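Local coordinates for protein nicotinate-nucleotide--dimethylbenzimidazole phosphoribosyltransferase (Thermus thermophilus, PDB 1J33) that probably makes alpha-ribazole 5'-phosphate for cobalamin biosynthesis by transferring the phosphoribosyl group of nicotinate mononucleotide to 5,6-dimethylbenzimidazole, at residues A[54-59]-A[227-232]. Numbering follows the deposited sequence.
Sequences ADHGVV and GIELVA
His56 and Glu229 form a buried His-carboxylate hydrogen bond that joins the loop at the C-terminal end of parallel-sheet strand 47-54 to the first turn of helix 228-242. The imidazole donates from NE2 to Glu229 OE2 at 2.7 Å, with an N-H...O angle of 158°. OE2 sits at the ring edge, almost exactly in the imidazole plane, and accepts the N-H on its syn lone pair; the carboxylate itself is turned 59° from the ring. Glu229 reaches this position with CG between its own backbone N and carbonyl carbon (chi1 83°) and a second bend at chi2, which fold the chain back beside the start of its helix. Asn167 of helix 167-179 adds a weak hydrogen bond to OE2. The side chain of Glu229 lies about 11 Å from that of Glu304, the predicted proton acceptor.

The tight part lies beside this pair. Ala54 CB, at the end of the strand, packs 3.6 Å from Glu229 OE1 and 3.9 Å from Ile228 CB, while Gly227, the N-cap residue, brings its CA to 3.7 Å from His56 CE1. On the looser side Asp55 makes no direct contact with 227-232; a water joins the two segments. It donates to Asp55 O and to Glu229 OE1 and accepts from Ile228 N, each at 2.9 Å, and lies over one face of the His56 ring, toward the rim.

Glu229 is thus gripped through both oxygens, and the first-turn amide of Ile228 is satisfied by the water. The syn bond probably stabilises a charged carboxylate, polarises the imidazole and restricts rotation of the ring.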
loop_
_atom_site.group_PDB
_atom_site.type_symbol
_atom_site.label_atom_id
_atom_site.label_comp_id
_atom_site.label_asym_id
_atom_site.label_seq_id
_atom_site.Cartn_x
_atom_site.Cartn_y
_atom_site.Cartn_z
ATOM N N ALA A 54 -9.852 20.387 16.222
ATOM C CA ALA A 54 -10.323 21.739 16.469
ATOM C C ALA A 54 -11.584 21.962 15.643
ATOM O O ALA A 54 -11.769 21.336 14.598
ATOM C CB ALA A 54 -9.251 22.747 16.090
ATOM N N ASP A 55 -12.459 22.839 16.125
ATOM C CA ASP A 55 -13.696 23.151 15.428
ATOM C C ASP A 55 -13.543 24.411 14.579
ATOM O O ASP A 55 -12.619 25.197 14.785
ATOM C CB ASP A 55 -14.833 23.309 16.438
ATOM C CG ASP A 55 -15.362 21.970 16.922
ATOM O OD1 ASP A 55 -15.415 21.749 18.149
ATOM O OD2 ASP A 55 -15.725 21.138 16.065
ATOM N N HIS A 56 -14.452 24.595 13.627
ATOM C CA HIS A 56 -14.403 25.735 12.720
ATOM C C HIS A 56 -15.668 26.586 12.760
ATOM O O HIS A 56 -16.783 26.068 12.650
ATOM C CB HIS A 56 -14.176 25.229 11.293
ATOM C CG HIS A 56 -12.932 24.407 11.144
ATOM N ND1 HIS A 56 -11.800 24.879 10.517
ATOM C CD2 HIS A 56 -12.623 23.168 11.595
ATOM C CE1 HIS A 56 -10.846 23.968 10.591
ATOM N NE2 HIS A 56 -11.320 22.922 11.241
ATOM N N GLY A 57 -15.493 27.895 12.903
ATOM C CA GLY A 57 -16.642 28.779 12.941
ATOM C C GLY A 57 -17.373 28.822 11.609
ATOM O O GLY A 57 -18.528 29.246 11.540
ATOM N N VAL A 58 -16.707 28.368 10.551
ATOM C CA VAL A 58 -17.295 28.382 9.213
ATOM C C VAL A 58 -18.425 27.364 9.018
ATOM O O VAL A 58 -19.076 27.347 7.971
ATOM C CB VAL A 58 -16.199 28.169 8.127
ATOM C CG1 VAL A 58 -15.670 26.739 8.180
ATOM C CG2 VAL A 58 -16.750 28.499 6.752
ATOM N N VAL A 59 -18.660 26.513 10.016
ATOM C CA VAL A 59 -19.734 25.531 9.911
ATOM C C VAL A 59 -21.059 26.281 9.833
ATOM O O VAL A 59 -22.072 25.730 9.409
ATOM C CB VAL A 59 -19.779 24.576 11.131
ATOM C CG1 VAL A 59 -18.487 23.775 11.212
ATOM C CG2 VAL A 59 -20.004 25.369 12.415
ATOM N N GLY A 227 -7.332 26.804 9.937
ATOM C CA GLY A 227 -7.936 26.231 11.120
ATOM C C GLY A 227 -6.870 26.012 12.166
ATOM O O GLY A 227 -5.693 25.839 11.833
ATOM N N ILE A 228 -7.273 26.014 13.432
ATOM C CA ILE A 228 -6.326 25.832 14.519
ATOM C C ILE A 228 -5.595 24.500 14.411
ATOM O O ILE A 228 -4.391 24.437 14.650
ATOM C CB ILE A 228 -7.029 25.898 15.885
ATOM C CG1 ILE A 228 -7.731 27.248 16.034
ATOM C CG2 ILE A 228 -6.013 25.688 17.003
ATOM C CD1 ILE A 228 -8.665 27.321 17.223
ATOM N N GLU A 229 -6.315 23.437 14.058
ATOM C CA GLU A 229 -5.674 22.134 13.946
ATOM C C GLU A 229 -4.748 22.080 12.735
ATOM O O GLU A 229 -3.739 21.375 12.758
ATOM C CB GLU A 229 -6.709 20.992 13.875
ATOM C CG GLU A 229 -7.290 20.728 12.489
ATOM C CD GLU A 229 -8.510 21.576 12.183
ATOM O OE1 GLU A 229 -8.516 22.777 12.539
ATOM O OE2 GLU A 229 -9.459 21.045 11.567
ATOM N N LEU A 230 -5.077 22.818 11.677
ATOM C CA LEU A 230 -4.223 22.814 10.489
ATOM C C LEU A 230 -2.879 23.445 10.842
ATOM O O LEU A 230 -1.832 22.997 10.368
ATOM C CB LEU A 230 -4.874 23.589 9.338
ATOM C CG LEU A 230 -6.222 23.075 8.820
ATOM C CD1 LEU A 230 -6.648 23.905 7.623
ATOM C CD2 LEU A 230 -6.111 21.608 8.417
ATOM N N VAL A 231 -2.906 24.486 11.674
ATOM C CA VAL A 231 -1.672 25.142 12.092
ATOM C C VAL A 231 -0.916 24.206 13.028
ATOM O O VAL A 231 0.305 24.102 12.958
ATOM C CB VAL A 231 -1.955 26.482 12.819
ATOM C CG1 VAL A 231 -0.652 27.076 13.369
ATOM C CG2 VAL A 231 -2.587 27.460 11.853
ATOM N N ALA A 232 -1.649 23.510 13.894
ATOM C CA ALA A 232 -1.035 22.573 14.830
ATOM C C ALA A 232 -0.315 21.478 14.045
ATOM O O ALA A 232 0.773 21.034 14.413
ATOM C CB ALA A 232 -2.105 21.955 15.723
HETATM O O HOH W 1 -9.978 25.035 13.556
#